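Cytokinin riboside 5'-monophosphate phosphoribohydrolase (Streptomyces coelicolor, PDB 5ZI9) belongs to the LOG-like family of the SLOG clan, whose members are built on a Rossmann-type fold with a central parallel beta-sheet. Local coordinates at residues B[97-111]-B[119-133]. Sequence-based numbering, arbitrary orientation.
Sequences GRGLVEAGFAVITGG and ANKGALEAKGTSVGL. With EDO (1,2-ethanediol), chain M.
Val101, Thr109 and Arg98 bury the most surface in this contact. Val101 points at the end of helix 115-125 and splits its two methyls there. CG1, anti to the backbone N (chi1 170°), packs on Ala126 CB at 3.6 Å and touches Gly128 CA. CG2 lies against Ala123, whose CB also meets Val107 CG2 on the sheet side. Thr109 sends OG1 to Asn120, which comes from the opposite direction. OG1 donates to Asn120 OD1 at 2.7 Å and accepts from Gly111 N, an ST turn. Asn120 ND2 bonds Ser130 OG and Val131 O, which also accepts from Thr109 N on the opposite face of its carbonyl plane. These bonds hold the Asn120 amide over the helix-covered face of the sheet, tying Thr109 of one strand to Ser130 and Val131 of the next; Asn144 adds a bond to OD1. Arg98 lays CG on Gly122 O and Ala126 CB, and its NH1 forms a salt bridge with Glu125 OE1 at 3.3 Å. At Gly97 and Gly122 the helix backbones nearly touch, CA to CA 4.3 Å, and the axes of segments 97-102 and 119-125 approach to 7.0 Å. Strands 106-109 and 130-135 pair in parallel, with Val107 N to Thr129 O at 3.0 Å. Strand 106-109, helix 115-125 and strand 130-135 form a beta-alpha-beta crossover, the repeating unit of a Rossmann-type fold, and helix 88-102 packs beside its helix.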
ATOM      1  N   GLY B  97       8.307  37.770  -6.833  1.00 30.75           N
ATOM      2  CA  GLY B  97       8.090  37.079  -5.579  1.00 31.62           C
ATOM      3  C   GLY B  97       7.300  37.913  -4.612  1.00 33.28           C
ATOM      4  O   GLY B  97       6.371  37.444  -3.975  1.00 32.40           O
ATOM      5  N   ARG B  98       7.668  39.182  -4.532  1.00 38.59           N
ATOM      6  CA  ARG B  98       7.016  40.143  -3.634  1.00 38.48           C
ATOM      7  C   ARG B  98       5.624  40.438  -4.096  1.00 33.92           C
ATOM      8  O   ARG B  98       4.671  40.455  -3.278  1.00 30.26           O
ATOM      9  CB  ARG B  98       7.806  41.453  -3.601  1.00 43.46           C
ATOM     10  CG  ARG B  98       8.296  41.789  -2.222  1.00 49.46           C
ATOM     11  CD  ARG B  98       9.598  42.546  -2.291  1.00 51.97           C
ATOM     12  NE  ARG B  98       9.303  43.949  -2.467  1.00 52.03           N
ATOM     13  CZ  ARG B  98      10.071  44.808  -3.109  1.00 51.33           C
ATOM     14  NH1 ARG B  98      11.241  44.449  -3.664  1.00 50.30           N
ATOM     15  NH2 ARG B  98       9.653  46.059  -3.179  1.00 52.36           N
ATOM     16  N   GLY B  99       5.528  40.702  -5.405  1.00 30.14           N
ATOM     17  CA  GLY B  99       4.256  40.931  -6.052  1.00 29.65           C
ATOM     18  C   GLY B  99       3.240  39.848  -5.709  1.00 30.39           C
ATOM     19  O   GLY B  99       2.108  40.146  -5.283  1.00 30.30           O
ATOM     20  N   LEU B 100       3.661  38.585  -5.834  1.00 31.51           N
ATOM     21  CA  LEU B 100       2.737  37.436  -5.638  1.00 31.31           C
ATOM     22  C   LEU B 100       2.281  37.289  -4.209  1.00 30.75           C
ATOM     23  O   LEU B 100       1.116  36.984  -3.957  1.00 29.56           O
ATOM     24  CB  LEU B 100       3.363  36.132  -6.136  1.00 29.48           C
ATOM     25  CG  LEU B 100       3.640  36.246  -7.646  1.00 30.21           C
ATOM     26  CD1 LEU B 100       4.720  35.294  -8.105  1.00 28.85           C
ATOM     27  CD2 LEU B 100       2.382  36.082  -8.476  1.00 30.86           C
ATOM     28  N   VAL B 101       3.192  37.531  -3.272  1.00 33.24           N
ATOM     29  CA  VAL B 101       2.856  37.477  -1.836  1.00 36.46           C
ATOM     30  C   VAL B 101       1.754  38.494  -1.523  1.00 35.87           C
ATOM     31  O   VAL B 101       0.727  38.153  -0.930  1.00 34.72           O
ATOM     32  CB  VAL B 101       4.117  37.727  -0.957  1.00 36.66           C
ATOM     33  CG1 VAL B 101       3.730  37.916   0.504  1.00 36.22           C
ATOM     34  CG2 VAL B 101       5.065  36.550  -1.086  1.00 35.35           C
ATOM     35  N   GLU B 102       2.001  39.732  -1.953  1.00 37.23           N
ATOM     36  CA  GLU B 102       1.076  40.840  -1.782  1.00 38.92           C
ATOM     37  C   GLU B 102      -0.279  40.555  -2.393  1.00 37.73           C
ATOM     38  O   GLU B 102      -1.279  41.043  -1.882  1.00 38.30           O
ATOM     39  CB  GLU B 102       1.662  42.133  -2.377  1.00 40.89           C
ATOM     40  CG  GLU B 102       2.286  43.067  -1.347  1.00 41.88           C
ATOM     41  CD  GLU B 102       3.608  43.663  -1.788  1.00 47.21           C
ATOM     42  OE1 GLU B 102       3.792  43.964  -3.007  1.00 45.77           O
ATOM     43  OE2 GLU B 102       4.490  43.812  -0.898  1.00 52.73           O
ATOM     44  N   ALA B 103      -0.311  39.776  -3.477  1.00 36.80           N
ATOM     45  CA  ALA B 103      -1.581  39.323  -4.078  1.00 35.56           C
ATOM     46  C   ALA B 103      -2.279  38.161  -3.360  1.00 35.66           C
ATOM     47  O   ALA B 103      -3.342  37.738  -3.797  1.00 37.13           O
ATOM     48  CB  ALA B 103      -1.364  38.974  -5.531  1.00 34.38           C
ATOM     49  N   GLY B 104      -1.688  37.637  -2.285  1.00 35.09           N
ATOM     50  CA  GLY B 104      -2.264  36.531  -1.535  1.00 36.59           C
ATOM     51  C   GLY B 104      -1.755  35.132  -1.874  1.00 37.31           C
ATOM     52  O   GLY B 104      -2.270  34.147  -1.341  1.00 37.92           O
ATOM     53  N   PHE B 105      -0.734  35.028  -2.720  1.00 35.41           N
ATOM     54  CA  PHE B 105      -0.203  33.719  -3.106  1.00 34.62           C
ATOM     55  C   PHE B 105       1.040  33.304  -2.346  1.00 34.08           C
ATOM     56  O   PHE B 105       1.874  34.142  -1.984  1.00 33.27           O
ATOM     57  CB  PHE B 105       0.156  33.702  -4.596  1.00 34.54           C
ATOM     58  CG  PHE B 105      -1.027  33.872  -5.500  1.00 34.91           C
ATOM     59  CD1 PHE B 105      -1.977  32.869  -5.611  1.00 34.47           C
ATOM     60  CD2 PHE B 105      -1.195  35.040  -6.233  1.00 34.68           C
ATOM     61  CE1 PHE B 105      -3.074  33.021  -6.445  1.00 36.62           C
ATOM     62  CE2 PHE B 105      -2.295  35.202  -7.056  1.00 37.06           C
ATOM     63  CZ  PHE B 105      -3.239  34.187  -7.169  1.00 35.34           C
ATOM     64  N   ALA B 106       1.202  31.996  -2.157  1.00 32.43           N
ATOM     65  CA  ALA B 106       2.515  31.460  -1.784  1.00 30.71           C
ATOM     66  C   ALA B 106       3.431  31.379  -3.011  1.00 27.86           C
ATOM     67  O   ALA B 106       2.964  31.315  -4.142  1.00 26.99           O
ATOM     68  CB  ALA B 106       2.357  30.107  -1.131  1.00 30.67           C
ATOM     69  N   VAL B 107       4.730  31.381  -2.808  1.00 26.22           N
ATOM     70  CA  VAL B 107       5.590  31.233  -3.958  1.00 27.16           C
ATOM     71  C   VAL B 107       6.313  29.901  -3.937  1.00 27.72           C
ATOM     72  O   VAL B 107       7.024  29.611  -2.988  1.00 26.12           O
ATOM     73  CB  VAL B 107       6.578  32.380  -4.053  1.00 26.87           C
ATOM     74  CG1 VAL B 107       7.507  32.200  -5.265  1.00 26.96           C
ATOM     75  CG2 VAL B 107       5.794  33.680  -4.153  1.00 26.49           C
ATOM     76  N   ILE B 108       6.129  29.115  -5.001  1.00 28.19           N
ATOM     77  CA  ILE B 108       6.775  27.806  -5.143  1.00 28.86           C
ATOM     78  C   ILE B 108       7.856  27.867  -6.198  1.00 26.15           C
ATOM     79  O   ILE B 108       7.611  28.334  -7.277  1.00 25.51           O
ATOM     80  CB  ILE B 108       5.765  26.696  -5.516  1.00 29.72           C
ATOM     81  CG1 ILE B 108       4.707  26.508  -4.422  1.00 28.09           C
ATOM     82  CG2 ILE B 108       6.496  25.362  -5.678  1.00 31.98           C
ATOM     83  CD1 ILE B 108       3.516  25.707  -4.878  1.00 28.08           C
ATOM     84  N   THR B 109       9.056  27.405  -5.879  1.00 25.54           N
ATOM     85  CA  THR B 109      10.095  27.283  -6.908  1.00 26.97           C
ATOM     86  C   THR B 109      10.853  25.958  -6.878  1.00 26.38           C
ATOM     87  O   THR B 109      10.632  25.091  -6.045  1.00 26.33           O
ATOM     88  CB  THR B 109      11.139  28.405  -6.826  1.00 26.44           C
ATOM     89  OG1 THR B 109      12.040  28.108  -5.763  1.00 27.35           O
ATOM     90  CG2 THR B 109      10.478  29.747  -6.639  1.00 26.73           C
ATOM     91  N   GLY B 110      11.786  25.813  -7.800  1.00 26.12           N
ATOM     92  CA  GLY B 110      12.696  24.678  -7.743  1.00 25.08           C
ATOM     93  C   GLY B 110      13.659  24.649  -6.576  1.00 24.19           C
ATOM     94  O   GLY B 110      14.344  23.646  -6.413  1.00 23.84           O
ATOM     95  N   GLY B 111      13.742  25.734  -5.787  1.00 23.70           N
ATOM     96  CA  GLY B 111      14.644  25.799  -4.641  1.00 23.20           C
ATOM     97  C   GLY B 111      16.098  26.009  -5.052  1.00 23.14           C
ATOM     98  O   GLY B 111      16.983  25.975  -4.215  1.00 23.11           O
ATOM     99  N   ALA B 119      13.049  34.708  -6.828  1.00 28.71           N
ATOM    100  CA  ALA B 119      11.633  34.668  -6.426  1.00 32.61           C
ATOM    101  C   ALA B 119      11.443  34.297  -4.935  1.00 32.25           C
ATOM    102  O   ALA B 119      10.655  34.937  -4.223  1.00 29.69           O
ATOM    103  CB  ALA B 119      10.816  33.768  -7.361  1.00 32.63           C
ATOM    104  N   ASN B 120      12.186  33.310  -4.442  1.00 32.81           N
ATOM    105  CA  ASN B 120      12.049  32.939  -3.030  1.00 33.93           C
ATOM    106  C   ASN B 120      12.443  34.127  -2.140  1.00 35.69           C
ATOM    107  O   ASN B 120      11.803  34.379  -1.107  1.00 34.32           O
ATOM    108  CB  ASN B 120      12.947  31.763  -2.665  1.00 32.70           C
ATOM    109  CG  ASN B 120      12.432  30.445  -3.166  1.00 30.49           C
ATOM    110  OD1 ASN B 120      13.115  29.791  -3.958  1.00 27.63           O
ATOM    111  ND2 ASN B 120      11.268  30.012  -2.666  1.00 26.50           N
ATOM    112  N   LYS B 121      13.507  34.824  -2.544  1.00 33.78           N
ATOM    113  CA  LYS B 121      13.963  35.997  -1.838  1.00 34.67           C
ATOM    114  C   LYS B 121      12.882  37.053  -1.722  1.00 33.90           C
ATOM    115  O   LYS B 121      12.582  37.555  -0.609  1.00 32.96           O
ATOM    116  CB  LYS B 121      15.185  36.581  -2.537  1.00 38.30           C
ATOM    117  CG  LYS B 121      15.687  37.904  -1.956  1.00 41.35           C
ATOM    118  CD  LYS B 121      17.208  37.970  -1.932  1.00 45.28           C
ATOM    119  CE  LYS B 121      17.788  39.259  -2.492  1.00 49.62           C
ATOM    120  NZ  LYS B 121      18.019  40.218  -1.383  1.00 54.21           N
ATOM    121  N   GLY B 122      12.309  37.391  -2.875  1.00 32.17           N
ATOM    122  CA  GLY B 122      11.209  38.338  -2.943  1.00 31.22           C
ATOM    123  C   GLY B 122      10.062  37.936  -2.040  1.00 31.81           C
ATOM    124  O   GLY B 122       9.484  38.778  -1.394  1.00 35.12           O
ATOM    125  N   ALA B 123       9.734  36.649  -1.973  1.00 31.53           N
ATOM    126  CA  ALA B 123       8.579  36.211  -1.201  1.00 31.63           C
ATOM    127  C   ALA B 123       8.775  36.393   0.294  1.00 34.21           C
ATOM    128  O   ALA B 123       7.798  36.572   1.047  1.00 31.33           O
ATOM    129  CB  ALA B 123       8.252  34.777  -1.518  1.00 31.00           C
ATOM    130  N   LEU B 124      10.045  36.333   0.712  1.00 37.55           N
ATOM    131  CA  LEU B 124      10.434  36.529   2.114  1.00 37.98           C
ATOM    132  C   LEU B 124      10.433  38.000   2.501  1.00 38.60           C
ATOM    133  O   LEU B 124       9.924  38.365   3.569  1.00 36.78           O
ATOM    134  CB  LEU B 124      11.819  35.926   2.390  1.00 38.34           C
ATOM    135  CG  LEU B 124      11.875  34.422   2.676  1.00 38.72           C
ATOM    136  CD1 LEU B 124      13.206  34.122   3.360  1.00 38.55           C
ATOM    137  CD2 LEU B 124      10.688  33.878   3.502  1.00 39.21           C
ATOM    138  N   GLU B 125      10.995  38.838   1.629  1.00 38.88           N
ATOM    139  CA  GLU B 125      10.922  40.297   1.804  1.00 38.53           C
ATOM    140  C   GLU B 125       9.515  40.779   2.143  1.00 39.37           C
ATOM    141  O   GLU B 125       9.367  41.685   2.979  1.00 41.09           O
ATOM    142  CB  GLU B 125      11.395  41.042   0.566  1.00 36.79           C
ATOM    143  CG  GLU B 125      12.886  40.918   0.311  1.00 39.80           C
ATOM    144  CD  GLU B 125      13.376  41.828  -0.820  1.00 42.63           C
ATOM    145  OE1 GLU B 125      12.597  42.739  -1.220  1.00 45.03           O
ATOM    146  OE2 GLU B 125      14.542  41.646  -1.303  1.00 37.62           O
ATOM    147  N   ALA B 126       8.508  40.163   1.504  1.00 37.60           N
ATOM    148  CA  ALA B 126       7.097  40.502   1.717  1.00 37.31           C
ATOM    149  C   ALA B 126       6.465  39.671   2.828  1.00 34.92           C
ATOM    150  O   ALA B 126       5.256  39.675   2.984  1.00 29.80           O
ATOM    151  CB  ALA B 126       6.307  40.372   0.417  1.00 38.89           C
ATOM    152  N   LYS B 127       7.293  38.988   3.617  1.00 38.71           N
ATOM    153  CA  LYS B 127       6.834  38.175   4.741  1.00 44.05           C
ATOM    154  C   LYS B 127       5.761  37.143   4.352  1.00 41.86           C
ATOM    155  O   LYS B 127       4.808  36.929   5.082  1.00 43.43           O
ATOM    156  CB  LYS B 127       6.340  39.088   5.891  1.00 51.32           C
ATOM    157  CG  LYS B 127       7.085  40.437   6.063  1.00 59.10           C
ATOM    158  CD  LYS B 127       8.225  40.438   7.081  1.00 63.60           C
ATOM    159  CE  LYS B 127       9.536  41.027   6.519  1.00 66.60           C
ATOM    160  NZ  LYS B 127      10.732  40.496   7.269  1.00 68.55           N
ATOM    161  N   GLY B 128       5.920  36.500   3.199  1.00 42.09           N
ATOM    162  CA  GLY B 128       4.965  35.479   2.747  1.00 41.24           C
ATOM    163  C   GLY B 128       5.548  34.096   2.932  1.00 41.38           C
ATOM    164  O   GLY B 128       6.626  33.938   3.509  1.00 43.70           O
ATOM    165  N   THR B 129       4.856  33.098   2.396  1.00 40.34           N
ATOM    166  CA  THR B 129       5.339  31.718   2.457  1.00 38.12           C
ATOM    167  C   THR B 129       6.147  31.365   1.189  1.00 35.87           C
ATOM    168  O   THR B 129       5.648  31.463   0.064  1.00 37.57           O
ATOM    169  CB  THR B 129       4.246  30.683   2.807  1.00 38.40           C
ATOM    170  OG1 THR B 129       4.246  29.650   1.836  1.00 40.81           O
ATOM    171  CG2 THR B 129       2.893  31.253   2.868  1.00 38.54           C
ATOM    172  N   SER B 130       7.408  30.977   1.406  1.00 35.03           N
ATOM    173  CA  SER B 130       8.408  30.748   0.343  1.00 31.77           C
ATOM    174  C   SER B 130       8.763  29.257   0.248  1.00 32.54           C
ATOM    175  O   SER B 130       9.363  28.718   1.150  1.00 30.81           O
ATOM    176  CB  SER B 130       9.658  31.520   0.656  1.00 29.87           C
ATOM    177  OG  SER B 130      10.665  31.295  -0.294  1.00 32.21           O
ATOM    178  N   VAL B 131       8.348  28.597  -0.838  1.00 33.83           N
ATOM    179  CA  VAL B 131       8.516  27.136  -1.016  1.00 32.28           C
ATOM    180  C   VAL B 131       9.623  26.813  -2.040  1.00 29.75           C
ATOM    181  O   VAL B 131       9.759  27.434  -3.113  1.00 28.57           O
ATOM    182  CB  VAL B 131       7.188  26.417  -1.373  1.00 31.25           C
ATOM    183  CG1 VAL B 131       7.297  24.888  -1.234  1.00 31.06           C
ATOM    184  CG2 VAL B 131       6.067  26.893  -0.484  1.00 30.82           C
ATOM    185  N   GLY B 132      10.441  25.847  -1.649  1.00 28.73           N
ATOM    186  CA  GLY B 132      11.521  25.332  -2.511  1.00 28.67           C
ATOM    187  C   GLY B 132      11.447  23.820  -2.626  1.00 25.47           C
ATOM    188  O   GLY B 132      11.733  23.126  -1.667  1.00 22.85           O
ATOM    189  N   LEU B 133      11.029  23.338  -3.796  1.00 24.62           N
ATOM    190  CA  LEU B 133      10.928  21.906  -4.087  1.00 23.54           C
ATOM    191  C   LEU B 133      12.165  21.523  -4.849  1.00 23.26           C
ATOM    192  O   LEU B 133      12.229  21.729  -6.044  1.00 24.10           O
ATOM    193  CB  LEU B 133       9.681  21.596  -4.933  1.00 22.05           C
ATOM    194  CG  LEU B 133       8.325  22.144  -4.450  1.00 21.35           C
ATOM    195  CD1 LEU B 133       7.236  21.669  -5.361  1.00 21.17           C
ATOM    196  CD2 LEU B 133       7.970  21.751  -3.022  1.00 21.97           C
TER
HETATM  197  C1  EDO M 503       1.320  33.791   0.841  1.00 32.91           C
HETATM  198  O1  EDO M 503       2.716  34.205   0.763  1.00 30.58           O
HETATM  199  C2  EDO M 503       0.611  34.331   2.069  1.00 33.81           C
HETATM  200  O2  EDO M 503       0.954  33.432   3.158  1.00 39.97           O